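Local coordinates for protein malate dehydrogenase (Pyrococcus horikoshii, PDB 1V9N) that catalyses the oxidation of (S)-malate to oxaloacetate with NAD(+) as a homodimer, and holds NADPH in this crystal, at residues F2-V7 / F327-T332; I12-D17 / I338-K343; A47-V52 / T332-G337. One frame throughout, in Å; residues are numbered along the deposited sequence.

Contact 1: F2-V7 / F327-T332; sequences FEKGYV and FLTMET. With NDP (NADPH dihydro-nicotinamide-adenine-dinucleotide phosphate), chain B.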
loop_
_atom_site.group_PDB
_atom_site.type_symbol
_atom_site.label_atom_id
_atom_site.label_comp_id
_atom_site.label_asym_id
_atom_site.label_seq_id
_atom_site.Cartn_x
_atom_site.Cartn_y
_atom_site.Cartn_z
ATOM N N PHE A 2 -14.557 -4.791 -25.738
ATOM C CA PHE A 2 -14.686 -4.773 -24.288
ATOM C C PHE A 2 -14.769 -3.347 -23.752
ATOM O O PHE A 2 -14.125 -2.436 -24.270
ATOM C CB PHE A 2 -13.507 -5.499 -23.628
ATOM C CG PHE A 2 -13.534 -5.442 -22.128
ATOM C CD1 PHE A 2 -13.012 -4.341 -21.450
ATOM C CD2 PHE A 2 -14.126 -6.462 -21.392
ATOM C CE1 PHE A 2 -13.085 -4.256 -20.065
ATOM C CE2 PHE A 2 -14.205 -6.387 -20.004
ATOM C CZ PHE A 2 -13.682 -5.279 -19.338
ATOM N N GLU A 3 -15.570 -3.168 -22.709
ATOM C CA GLU A 3 -15.738 -1.870 -22.080
ATOM C C GLU A 3 -16.075 -2.077 -20.600
ATOM O O GLU A 3 -17.003 -2.815 -20.259
ATOM C CB GLU A 3 -16.852 -1.094 -22.777
ATOM C CG GLU A 3 -16.408 0.160 -23.504
ATOM C CD GLU A 3 -17.575 1.114 -23.710
ATOM O OE1 GLU A 3 -18.672 0.789 -23.208
ATOM O OE2 GLU A 3 -17.402 2.168 -24.361
ATOM N N LYS A 4 -15.313 -1.415 -19.732
ATOM C CA LYS A 4 -15.474 -1.526 -18.281
ATOM C C LYS A 4 -16.845 -1.236 -17.684
ATOM O O LYS A 4 -17.306 -1.961 -16.801
ATOM C CB LYS A 4 -14.435 -0.647 -17.573
ATOM C CG LYS A 4 -13.051 -1.269 -17.483
ATOM C CD LYS A 4 -12.030 -0.294 -16.923
ATOM C CE LYS A 4 -12.400 0.187 -15.533
ATOM N NZ LYS A 4 -11.374 1.126 -14.999
ATOM N N GLY A 5 -17.493 -0.174 -18.141
ATOM C CA GLY A 5 -18.793 0.155 -17.591
ATOM C C GLY A 5 -19.940 -0.291 -18.472
ATOM O O GLY A 5 -19.729 -0.910 -19.514
ATOM N N TYR A 6 -21.160 0.014 -18.048
ATOM C CA TYR A 6 -22.339 -0.341 -18.825
ATOM C C TYR A 6 -22.866 0.897 -19.532
ATOM O O TYR A 6 -23.283 1.861 -18.891
ATOM C CB TYR A 6 -23.429 -0.933 -17.925
ATOM C CG TYR A 6 -24.717 -1.257 -18.657
ATOM C CD1 TYR A 6 -25.602 -0.244 -19.040
ATOM C CD2 TYR A 6 -25.045 -2.574 -18.985
ATOM C CE1 TYR A 6 -26.779 -0.535 -19.732
ATOM C CE2 TYR A 6 -26.222 -2.875 -19.678
ATOM C CZ TYR A 6 -27.082 -1.850 -20.047
ATOM O OH TYR A 6 -28.243 -2.135 -20.735
ATOM N N VAL A 7 -22.837 0.861 -20.858
ATOM C CA VAL A 7 -23.319 1.968 -21.667
ATOM C C VAL A 7 -24.595 1.551 -22.395
ATOM O O VAL A 7 -24.658 0.477 -22.996
ATOM C CB VAL A 7 -22.259 2.401 -22.703
ATOM C CG1 VAL A 7 -21.842 1.213 -23.554
ATOM C CG2 VAL A 7 -22.812 3.509 -23.579
ATOM N N PHE A 327 -7.021 -0.484 -20.128
ATOM C CA PHE A 327 -6.366 -0.349 -21.421
ATOM C C PHE A 327 -7.252 -0.857 -22.555
ATOM O O PHE A 327 -7.253 -0.288 -23.648
ATOM C CB PHE A 327 -5.026 -1.087 -21.423
ATOM C CG PHE A 327 -3.891 -0.279 -20.846
ATOM C CD1 PHE A 327 -3.565 0.965 -21.381
ATOM C CD2 PHE A 327 -3.146 -0.765 -19.777
ATOM C CE1 PHE A 327 -2.513 1.718 -20.858
ATOM C CE2 PHE A 327 -2.092 -0.022 -19.246
ATOM C CZ PHE A 327 -1.774 1.220 -19.786
ATOM N N LEU A 328 -8.002 -1.924 -22.289
ATOM C CA LEU A 328 -8.910 -2.490 -23.283
ATOM C C LEU A 328 -10.074 -1.528 -23.497
ATOM O O LEU A 328 -10.483 -1.269 -24.630
ATOM C CB LEU A 328 -9.441 -3.847 -22.816
ATOM C CG LEU A 328 -8.753 -5.084 -23.401
ATOM C CD1 LEU A 328 -7.257 -5.004 -23.179
ATOM C CD2 LEU A 328 -9.333 -6.334 -22.754
ATOM N N THR A 329 -10.609 -1.006 -22.398
ATOM C CA THR A 329 -11.706 -0.054 -22.473
ATOM C C THR A 329 -11.257 1.149 -23.297
ATOM O O THR A 329 -12.000 1.648 -24.141
ATOM C CB THR A 329 -12.120 0.425 -21.079
ATOM O OG1 THR A 329 -12.607 -0.689 -20.321
ATOM C CG2 THR A 329 -13.212 1.484 -21.182
HETATM N N MSE A 330 -10.032 1.607 -23.051
HETATM C CA MSE A 330 -9.481 2.740 -23.781
HETATM C C MSE A 330 -9.418 2.414 -25.269
HETATM O O MSE A 330 -9.944 3.153 -26.100
HETATM C CB MSE A 330 -8.076 3.071 -23.268
HETATM C CG MSE A 330 -7.312 4.063 -24.136
HETATM SE SE MSE A 330 -5.572 4.566 -23.426
HETATM C CE MSE A 330 -4.106 3.832 -24.394
ATOM N N GLU A 331 -8.766 1.301 -25.591
ATOM C CA GLU A 331 -8.609 0.853 -26.969
ATOM C C GLU A 331 -9.943 0.920 -27.712
ATOM O O GLU A 331 -10.020 1.404 -28.842
ATOM C CB GLU A 331 -8.072 -0.581 -26.980
ATOM C CG GLU A 331 -7.638 -1.091 -28.343
ATOM C CD GLU A 331 -7.171 -2.535 -28.291
ATOM O OE1 GLU A 331 -8.014 -3.423 -28.037
ATOM O OE2 GLU A 331 -5.962 -2.781 -28.493
ATOM N N THR A 332 -10.991 0.439 -27.058
ATOM C CA THR A 332 -12.327 0.438 -27.635
ATOM C C THR A 332 -12.829 1.853 -27.920
ATOM O O THR A 332 -13.135 2.205 -29.063
ATOM C CB THR A 332 -13.330 -0.251 -26.688
ATOM O OG1 THR A 332 -13.007 -1.642 -26.577
ATOM C CG2 THR A 332 -14.752 -0.097 -27.206
HETATM P PA NDP B . -11.324 0.022 -9.218
HETATM O O1A NDP B . -12.012 0.421 -10.422
HETATM O O2A NDP B . -11.926 -0.896 -8.189
HETATM O O5B NDP B . -9.872 -0.584 -9.683
HETATM C C5B NDP B . -8.911 -1.051 -8.719
HETATM C C4B NDP B . -7.687 -1.499 -9.540
HETATM O O4B NDP B . -7.882 -2.911 -9.739
HETATM C C3B NDP B . -7.484 -0.908 -10.908
HETATM O O3B NDP B . -6.050 -0.721 -11.105
HETATM C C2B NDP B . -8.029 -1.887 -11.887
HETATM O O2B NDP B . -7.506 -1.852 -13.226
HETATM C C1B NDP B . -7.828 -3.170 -11.141
HETATM N N9A NDP B . -8.863 -4.212 -11.383
HETATM C C8A NDP B . -10.269 -4.067 -11.558
HETATM N N7A NDP B . -10.846 -5.235 -11.724
HETATM C C5A NDP B . -9.856 -6.173 -11.664
HETATM C C6A NDP B . -9.807 -7.600 -11.758
HETATM N N6A NDP B . -10.932 -8.299 -11.948
HETATM N N1A NDP B . -8.600 -8.256 -11.650
HETATM C C2A NDP B . -7.441 -7.548 -11.451
HETATM N N3A NDP B . -7.382 -6.204 -11.344
HETATM C C4A NDP B . -8.633 -5.567 -11.460
HETATM O O3 NDP B . -10.758 1.237 -8.397
HETATM P PN NDP B . -11.308 2.485 -7.587
HETATM O O1N NDP B . -10.821 2.300 -6.223
HETATM O O2N NDP B . -12.790 2.408 -7.820
HETATM O O5D NDP B . -10.608 3.683 -8.365
HETATM C C5D NDP B . -11.318 4.897 -8.743
HETATM C C4D NDP B . -10.350 5.892 -9.491
HETATM O O4D NDP B . -10.477 7.143 -8.840
HETATM C C3D NDP B . -8.836 5.564 -9.456
HETATM O O3D NDP B . -8.295 5.825 -10.757
HETATM C C2D NDP B . -8.256 6.442 -8.361
HETATM O O2D NDP B . -6.896 6.741 -8.600
HETATM C C1D NDP B . -9.213 7.661 -8.418
HETATM N N1N NDP B . -9.393 8.356 -7.115
HETATM C C2N NDP B . -8.907 9.692 -7.040
HETATM C C3N NDP B . -9.088 10.384 -5.773
HETATM C C7N NDP B . -8.618 11.766 -5.634
HETATM O O7N NDP B . -8.742 12.422 -4.592
HETATM N N7N NDP B . -8.009 12.393 -6.676
HETATM C C4N NDP B . -9.736 9.689 -4.706
HETATM C C5N NDP B . -10.197 8.383 -4.801
HETATM C C6N NDP B . -10.033 7.710 -6.009
HETATM P P2B NDP B . -8.190 -1.197 -14.458
HETATM O O1X NDP B . -7.942 -2.190 -15.514
HETATM O O2X NDP B . -7.534 0.111 -14.769
HETATM O O3X NDP B . -9.679 -1.010 -14.184
#
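Two threonine hydroxyls, not a backbone pairing, tie the N-terminal residues Phe-2 to Lys-4 to the side of helix 324-336. This is the N-terminal arm of an LDH2/MDH2-family dehydrogenase, laid along a helix at the cofactor pocket. Thr-332 OG1 bonds Phe-2 O at 2.7 Å, the donor tilted slightly from the carbonyl plane; the same hydroxyl also bonds Leu-328 O. Nearly one turn earlier, Thr-329 OG1 accepts from Lys-4 N at 2.9 Å, with a bent N-H...O angle of 142°. The same hydroxyl is hydrogen-bonded to Lys-325 O, so it joins the helix backbone to the arm. In both threonines OG1 stands beside the backbone N and CG2 is anti to it; in Thr-332 this methyl meets Glu-3 CG at 4.1 Å. The carboxylate of Glu-3 goes on to salt bridges with Arg-13 and Arg-333. Past Thr-329 the Lys-4 chain runs away from the helix and turns about the CG-CD bond (chi3 59°). Its NZ reaches O3X of the NADPH 2'-phosphate at 2.8 Å and also bonds Arg-50 O. With an alanine here, O3X would probably lose this charged partner, and Arg-50 O would lose its donor. At the other end of the arm, Phe-2 turns its ring back along the helix, CG anti to the backbone N (chi1 176°). Trp-320 meets this ring. The ring crosses Leu-328 at about a right angle, CD1 to CB at 3.9 Å, and its edge faces Thr-329, CE1 lying 3.6 Å from OG1.

Contact 2: I12-D17 / I338-K343; sequences IRVPKD and IPIYRK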
loop_
_atom_site.group_PDB
_atom_site.type_symbol
_atom_site.label_atom_id
_atom_site.label_comp_id
_atom_site.label_asym_id
_atom_site.label_seq_id
_atom_site.Cartn_x
_atom_site.Cartn_y
_atom_site.Cartn_z
ATOM N N ILE A 12 -23.895 9.028 -24.990
ATOM C CA ILE A 12 -23.575 9.538 -26.317
ATOM C C ILE A 12 -22.083 9.403 -26.605
ATOM O O ILE A 12 -21.246 9.870 -25.833
ATOM C CB ILE A 12 -23.959 11.032 -26.459
ATOM C CG1 ILE A 12 -25.447 11.231 -26.166
ATOM C CG2 ILE A 12 -23.632 11.520 -27.862
ATOM C CD1 ILE A 12 -25.814 11.128 -24.696
ATOM N N ARG A 13 -21.755 8.766 -27.723
ATOM C CA ARG A 13 -20.365 8.586 -28.109
ATOM C C ARG A 13 -19.789 9.922 -28.562
ATOM O O ARG A 13 -20.360 10.595 -29.421
ATOM C CB ARG A 13 -20.250 7.567 -29.245
ATOM C CG ARG A 13 -19.529 6.284 -28.868
ATOM C CD ARG A 13 -20.327 5.462 -27.873
ATOM N NE ARG A 13 -19.578 4.295 -27.418
ATOM C CZ ARG A 13 -20.076 3.348 -26.630
ATOM N NH1 ARG A 13 -21.332 3.424 -26.208
ATOM N NH2 ARG A 13 -19.317 2.327 -26.258
ATOM N N VAL A 14 -18.661 10.303 -27.977
ATOM C CA VAL A 14 -18.004 11.554 -28.328
ATOM C C VAL A 14 -16.564 11.265 -28.725
ATOM O O VAL A 14 -15.809 10.678 -27.955
ATOM C CB VAL A 14 -17.998 12.543 -27.138
ATOM C CG1 VAL A 14 -17.307 13.831 -27.541
ATOM C CG2 VAL A 14 -19.421 12.822 -26.681
ATOM N N PRO A 15 -16.167 11.666 -29.942
ATOM C CA PRO A 15 -14.797 11.432 -30.405
ATOM C C PRO A 15 -13.782 11.923 -29.378
ATOM O O PRO A 15 -13.813 13.083 -28.969
ATOM C CB PRO A 15 -14.740 12.226 -31.704
ATOM C CG PRO A 15 -16.135 12.086 -32.227
ATOM C CD PRO A 15 -16.966 12.329 -30.988
ATOM N N LYS A 16 -12.891 11.028 -28.965
ATOM C CA LYS A 16 -11.864 11.352 -27.984
ATOM C C LYS A 16 -11.252 12.725 -28.252
ATOM O O LYS A 16 -11.198 13.576 -27.363
ATOM C CB LYS A 16 -10.779 10.267 -28.005
ATOM C CG LYS A 16 -9.680 10.425 -26.969
ATOM C CD LYS A 16 -8.615 11.406 -27.419
ATOM C CE LYS A 16 -7.498 11.500 -26.400
ATOM N NZ LYS A 16 -6.449 12.469 -26.811
ATOM N N ASP A 17 -10.806 12.933 -29.487
ATOM C CA ASP A 17 -10.187 14.186 -29.900
ATOM C C ASP A 17 -11.120 15.382 -29.728
ATOM O O ASP A 17 -10.673 16.511 -29.523
ATOM C CB ASP A 17 -9.755 14.078 -31.361
ATOM C CG ASP A 17 -8.879 12.868 -31.615
ATOM O OD1 ASP A 17 -7.713 12.874 -31.161
ATOM O OD2 ASP A 17 -9.363 11.907 -32.256
ATOM N N ILE A 338 -15.799 7.947 -26.988
ATOM C CA ILE A 338 -15.998 7.965 -25.541
ATOM C C ILE A 338 -17.462 8.191 -25.181
ATOM O O ILE A 338 -18.044 9.208 -25.543
ATOM C CB ILE A 338 -15.171 9.088 -24.877
ATOM C CG1 ILE A 338 -13.692 8.921 -25.225
ATOM C CG2 ILE A 338 -15.387 9.069 -23.367
ATOM C CD1 ILE A 338 -12.816 10.049 -24.736
ATOM N N PRO A 339 -18.070 7.245 -24.454
ATOM C CA PRO A 339 -19.473 7.361 -24.050
ATOM C C PRO A 339 -19.666 8.305 -22.871
ATOM O O PRO A 339 -19.131 8.079 -21.787
ATOM C CB PRO A 339 -19.843 5.926 -23.701
ATOM C CG PRO A 339 -18.572 5.405 -23.120
ATOM C CD PRO A 339 -17.532 5.922 -24.090
ATOM N N ILE A 340 -20.433 9.367 -23.092
ATOM C CA ILE A 340 -20.709 10.345 -22.049
ATOM C C ILE A 340 -22.197 10.339 -21.725
ATOM O O ILE A 340 -23.035 10.476 -22.615
ATOM C CB ILE A 340 -20.300 11.767 -22.491
ATOM C CG1 ILE A 340 -18.802 11.799 -22.807
ATOM C CG2 ILE A 340 -20.638 12.771 -21.397
ATOM C CD1 ILE A 340 -18.296 13.152 -23.255
ATOM N N TYR A 341 -22.515 10.176 -20.446
ATOM C CA TYR A 341 -23.895 10.143 -19.987
ATOM C C TYR A 341 -24.684 11.324 -20.552
ATOM O O TYR A 341 -24.104 12.324 -20.978
ATOM C CB TYR A 341 -23.919 10.163 -18.457
ATOM C CG TYR A 341 -25.271 9.888 -17.838
ATOM C CD1 TYR A 341 -25.967 8.713 -18.127
ATOM C CD2 TYR A 341 -25.841 10.788 -16.939
ATOM C CE1 TYR A 341 -27.198 8.441 -17.532
ATOM C CE2 TYR A 341 -27.070 10.525 -16.339
ATOM C CZ TYR A 341 -27.743 9.350 -16.639
ATOM O OH TYR A 341 -28.957 9.090 -16.044
ATOM N N ARG A 342 -26.008 11.201 -20.555
ATOM C CA ARG A 342 -26.883 12.246 -21.075
ATOM C C ARG A 342 -26.839 13.532 -20.254
ATOM O O ARG A 342 -26.520 14.597 -20.780
ATOM C CB ARG A 342 -28.328 11.735 -21.153
ATOM C CG ARG A 342 -28.818 11.032 -19.892
ATOM C CD ARG A 342 -30.302 10.661 -19.960
ATOM N NE ARG A 342 -31.185 11.799 -19.697
ATOM C CZ ARG A 342 -31.455 12.770 -20.566
ATOM N NH1 ARG A 342 -30.920 12.758 -21.781
ATOM N NH2 ARG A 342 -32.257 13.766 -20.214
ATOM N N LYS A 343 -27.164 13.428 -18.970
ATOM C CA LYS A 343 -27.171 14.587 -18.084
ATOM C C LYS A 343 -25.817 15.287 -18.000
ATOM O O LYS A 343 -25.751 16.506 -17.832
ATOM C CB LYS A 343 -27.621 14.174 -16.680
ATOM C CG LYS A 343 -29.077 13.750 -16.592
ATOM C CD LYS A 343 -29.467 13.414 -15.161
ATOM C CE LYS A 343 -30.939 13.046 -15.060
ATOM N NZ LYS A 343 -31.335 12.725 -13.661
#
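Val-14 N bonds Ile-338 O at 2.7 Å, the shortest polar link of a small two-stranded antiparallel sheet. The same carbonyl also receives a CA-H...O contact from Arg-13 CA at 3.5 Å. Ile-338 N returns a bond to Val-14 O. Further along, Ile-12 and Ile-340 form the second hydrogen-bonded pair, with both N-H...O bonds at 2.9 Å. Between the two lies the non-hydrogen-bonded pair Arg-13 with Pro-339. A proline fits there without costing the ladder a bond. The strands are strongly twisted: the short segments 12-14 and 338-341 run at 133° to each other.

Ile-338, Ile-340, Val-14 and Ile-12 project on one face. The closest side-chain touch there is diagonal: Val-14 CG2 meets Ile-340 CD1 at 3.6 Å. Ile-340 reaches it with a fully extended chain (chi2 180°). Ile-12 is folded instead (chi2 74°), which brings its CD1 to Ile-340 O and Arg-342 CA. Ile-338 CD1 ends on Lys-16 CA at 3.6 Å, at the start of the helix that follows Pro-15, its N-cap residue.

On the other face Arg-13 bends at chi2 and lays one face of its guanidinium on Pro-339. CB of that proline lies 3.7 Å above the plane, offset toward the rim. The charge itself is met by Glu-3, through NH2 of Arg-13.

Each strand leads directly into a helix, 16-29 from Pro-15 and 342-355 from Tyr-341. Ile-338 and Ile-340 pack on Leu-19 of helix 16-29, and Ile-338 also on Asp-48 and Leu-49 of helix 34-49. The Arg-13 and Pro-339 face is covered by the N-terminal arm and by Leu-336 and Arg-333 of helix 324-336.

Contact 3: A47-V52 / T332-G337; sequences ADLRGV and TRLKLG. With NDP (NADPH dihydro-nicotinamide-adenine-dinucleotide phosphate), chain B.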
loop_
_atom_site.group_PDB
_atom_site.type_symbol
_atom_site.label_atom_id
_atom_site.label_comp_id
_atom_site.label_asym_id
_atom_site.label_seq_id
_atom_site.Cartn_x
_atom_site.Cartn_y
_atom_site.Cartn_z
ATOM N N ALA A 47 -9.088 9.353 -17.868
ATOM C CA ALA A 47 -10.038 8.773 -16.924
ATOM C C ALA A 47 -11.297 8.294 -17.647
ATOM O O ALA A 47 -11.811 7.211 -17.369
ATOM C CB ALA A 47 -10.412 9.799 -15.854
ATOM N N ASP A 48 -11.805 9.112 -18.563
ATOM C CA ASP A 48 -12.997 8.736 -19.314
ATOM C C ASP A 48 -12.700 7.532 -20.215
ATOM O O ASP A 48 -13.505 6.609 -20.304
ATOM C CB ASP A 48 -13.497 9.917 -20.149
ATOM C CG ASP A 48 -14.171 10.987 -19.302
ATOM O OD1 ASP A 48 -15.096 10.643 -18.531
ATOM O OD2 ASP A 48 -13.777 12.169 -19.405
ATOM N N LEU A 49 -11.538 7.545 -20.860
ATOM C CA LEU A 49 -11.130 6.452 -21.737
ATOM C C LEU A 49 -10.978 5.126 -20.991
ATOM O O LEU A 49 -11.360 4.069 -21.503
ATOM C CB LEU A 49 -9.806 6.792 -22.428
ATOM C CG LEU A 49 -9.841 7.830 -23.550
ATOM C CD1 LEU A 49 -8.429 8.125 -24.031
ATOM C CD2 LEU A 49 -10.692 7.299 -24.700
ATOM N N ARG A 50 -10.413 5.183 -19.786
ATOM C CA ARG A 50 -10.205 3.981 -18.986
ATOM C C ARG A 50 -11.469 3.538 -18.259
ATOM O O ARG A 50 -11.459 2.547 -17.527
ATOM C CB ARG A 50 -9.082 4.199 -17.966
ATOM C CG ARG A 50 -7.711 4.484 -18.570
ATOM C CD ARG A 50 -6.623 4.417 -17.486
ATOM N NE ARG A 50 -6.451 3.052 -16.987
ATOM C CZ ARG A 50 -5.765 2.106 -17.625
ATOM N NH1 ARG A 50 -5.172 2.384 -18.774
ATOM N NH2 ARG A 50 -5.705 0.873 -17.138
ATOM N N GLY A 51 -12.556 4.279 -18.447
ATOM C CA GLY A 51 -13.805 3.914 -17.806
ATOM C C GLY A 51 -13.979 4.402 -16.383
ATOM O O GLY A 51 -14.745 3.818 -15.615
ATOM N N VAL A 52 -13.274 5.466 -16.015
ATOM C CA VAL A 52 -13.396 6.013 -14.669
ATOM C C VAL A 52 -14.230 7.291 -14.749
ATOM O O VAL A 52 -13.711 8.399 -14.577
ATOM C CB VAL A 52 -12.010 6.346 -14.054
ATOM C CG1 VAL A 52 -12.167 6.698 -12.583
ATOM C CG2 VAL A 52 -11.059 5.169 -14.221
ATOM N N THR A 332 -10.991 0.439 -27.058
ATOM C CA THR A 332 -12.327 0.438 -27.635
ATOM C C THR A 332 -12.829 1.853 -27.920
ATOM O O THR A 332 -13.135 2.205 -29.063
ATOM C CB THR A 332 -13.330 -0.251 -26.688
ATOM O OG1 THR A 332 -13.007 -1.642 -26.577
ATOM C CG2 THR A 332 -14.752 -0.097 -27.206
ATOM N N ARG A 333 -12.906 2.657 -26.866
ATOM C CA ARG A 333 -13.393 4.023 -26.969
ATOM C C ARG A 333 -12.583 4.947 -27.873
ATOM O O ARG A 333 -13.047 6.028 -28.231
ATOM C CB ARG A 333 -13.517 4.613 -25.565
ATOM C CG ARG A 333 -14.467 3.815 -24.698
ATOM C CD ARG A 333 -14.613 4.383 -23.308
ATOM N NE ARG A 333 -15.664 3.689 -22.571
ATOM C CZ ARG A 333 -16.034 3.995 -21.336
ATOM N NH1 ARG A 333 -15.433 4.989 -20.692
ATOM N NH2 ARG A 333 -17.005 3.314 -20.743
ATOM N N LEU A 334 -11.381 4.531 -28.254
ATOM C CA LEU A 334 -10.557 5.356 -29.130
ATOM C C LEU A 334 -11.033 5.279 -30.581
ATOM O O LEU A 334 -10.877 6.234 -31.347
ATOM C CB LEU A 334 -9.089 4.935 -29.039
ATOM C CG LEU A 334 -8.331 5.432 -27.805
ATOM C CD1 LEU A 334 -6.919 4.865 -27.795
ATOM C CD2 LEU A 334 -8.293 6.955 -27.823
ATOM N N LYS A 335 -11.609 4.145 -30.962
ATOM C CA LYS A 335 -12.104 3.978 -32.322
ATOM C C LYS A 335 -13.624 3.902 -32.347
ATOM O O LYS A 335 -14.242 4.017 -33.403
ATOM C CB LYS A 335 -11.491 2.726 -32.964
ATOM C CG LYS A 335 -11.565 1.461 -32.121
ATOM C CD LYS A 335 -10.690 0.370 -32.728
ATOM C CE LYS A 335 -10.586 -0.848 -31.820
ATOM N NZ LYS A 335 -9.597 -1.842 -32.328
ATOM N N LEU A 336 -14.221 3.727 -31.174
ATOM C CA LEU A 336 -15.669 3.641 -31.051
ATOM C C LEU A 336 -16.200 4.947 -30.457
ATOM O O LEU A 336 -17.379 5.278 -30.600
ATOM C CB LEU A 336 -16.031 2.455 -30.154
ATOM C CG LEU A 336 -17.424 1.830 -30.261
ATOM C CD1 LEU A 336 -17.441 0.512 -29.508
ATOM C CD2 LEU A 336 -18.471 2.779 -29.712
ATOM N N GLY A 337 -15.315 5.689 -29.796
ATOM C CA GLY A 337 -15.707 6.947 -29.191
ATOM C C GLY A 337 -15.949 6.833 -27.699
ATOM O O GLY A 337 -16.272 5.756 -27.197
HETATM P PA NDP B . -11.324 0.022 -9.218
HETATM O O1A NDP B . -12.012 0.421 -10.422
HETATM O O2A NDP B . -11.926 -0.896 -8.189
HETATM O O5B NDP B . -9.872 -0.584 -9.683
HETATM C C5B NDP B . -8.911 -1.051 -8.719
HETATM C C4B NDP B . -7.687 -1.499 -9.540
HETATM O O4B NDP B . -7.882 -2.911 -9.739
HETATM C C3B NDP B . -7.484 -0.908 -10.908
HETATM O O3B NDP B . -6.050 -0.721 -11.105
HETATM C C2B NDP B . -8.029 -1.887 -11.887
HETATM O O2B NDP B . -7.506 -1.852 -13.226
HETATM C C1B NDP B . -7.828 -3.170 -11.141
HETATM N N9A NDP B . -8.863 -4.212 -11.383
HETATM C C8A NDP B . -10.269 -4.067 -11.558
HETATM N N7A NDP B . -10.846 -5.235 -11.724
HETATM C C5A NDP B . -9.856 -6.173 -11.664
HETATM C C6A NDP B . -9.807 -7.600 -11.758
HETATM N N6A NDP B . -10.932 -8.299 -11.948
HETATM N N1A NDP B . -8.600 -8.256 -11.650
HETATM C C2A NDP B . -7.441 -7.548 -11.451
HETATM N N3A NDP B . -7.382 -6.204 -11.344
HETATM C C4A NDP B . -8.633 -5.567 -11.460
HETATM O O3 NDP B . -10.758 1.237 -8.397
HETATM P PN NDP B . -11.308 2.485 -7.587
HETATM O O1N NDP B . -10.821 2.300 -6.223
HETATM O O2N NDP B . -12.790 2.408 -7.820
HETATM O O5D NDP B . -10.608 3.683 -8.365
HETATM C C5D NDP B . -11.318 4.897 -8.743
HETATM C C4D NDP B . -10.350 5.892 -9.491
HETATM O O4D NDP B . -10.477 7.143 -8.840
HETATM C C3D NDP B . -8.836 5.564 -9.456
HETATM O O3D NDP B . -8.295 5.825 -10.757
HETATM C C2D NDP B . -8.256 6.442 -8.361
HETATM O O2D NDP B . -6.896 6.741 -8.600
HETATM C C1D NDP B . -9.213 7.661 -8.418
HETATM N N1N NDP B . -9.393 8.356 -7.115
HETATM C C2N NDP B . -8.907 9.692 -7.040
HETATM C C3N NDP B . -9.088 10.384 -5.773
HETATM C C7N NDP B . -8.618 11.766 -5.634
HETATM O O7N NDP B . -8.742 12.422 -4.592
HETATM N N7N NDP B . -8.009 12.393 -6.676
HETATM C C4N NDP B . -9.736 9.689 -4.706
HETATM C C5N NDP B . -10.197 8.383 -4.801
HETATM C C6N NDP B . -10.033 7.710 -6.009
HETATM P P2B NDP B . -8.190 -1.197 -14.458
HETATM O O1X NDP B . -7.942 -2.190 -15.514
HETATM O O2X NDP B . -7.534 0.111 -14.769
HETATM O O3X NDP B . -9.679 -1.010 -14.184
#
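Arg-333 points its guanidinium at the end of helix 34-49, where NH1 lies 2.5 Å from Asp-48 O. The carbonyl oxygen sits at the guanidinium edge, near its plane. The N-H...O angle is only 126° and the distance is shorter than usual, so the bond is weak and its exact length doubtful. NH1 also lies against Gly-51 CA at 3.5 Å. The aliphatic part takes a share too: CD passes Leu-49 O, and CB touches Leu-49 CD2 at 4.0 Å. The Leu-49 and Arg-333 side chains lie alongside each other, running opposite ways. The two methyls of Leu-49 also reach CD2 of Leu-334, whose side chain lies across them.

The next shell holds these groups in place. Arg-333 is extended from CG to NE, and NE is salt-bridged to Glu-3. Asp-48 O is already an acceptor for Gly-51 N, at 3.1 Å. That bond, with Val-52 N to Ala-47 O, makes the Schellman motif closing helix 34-49. Gly-51 has the positive phi of that motif (84°). A side chain at this phi would collide with the carbonyl oxygen before it.

Beyond the turn is the cofactor. Arg-50 points away from Arg-333 and bends at chi3 to place NH2 3.1 Å from O2X of the NADPH 2'-phosphate. This bond is straight, and O2X lies in the guanidinium plane. Phe-327 makes a cation-pi contact with Arg-50, and Gly-323 O also bonds NH2. Val-52 CG1 rests on C4D of the nicotinamide ribose at 3.7 Å.

The contact thus joins the C-terminal ends of helices 34-49 and 324-336. Lys-16 of helix 16-29 packs on Leu-49 and Leu-334, and strand 338-341, which follows directly on Gly-337, lies against both helix ends.

How the contacts relate
From the N terminus, the chain first supplies the arm 2-7, then strand 11-14 with helix 16-29, then the end of helix 34-49. It returns to all three near its C terminus, through helix 324-336 and strand 338-341. Contact 1 closes a loop of some 320 residues. Contact 2 closes one of similar length and crosses it. Contact 3 closes a shorter loop that lies wholly within that of contact 2, and it also crosses contact 1, sharing Thr-332. Glu-3 ties the three together through Arg-13 and Arg-333. Contacts 1 and 3 both reach the NADPH, and contact 2 lies beside them, joining strand 11-14 near the N terminus to strand 338-341.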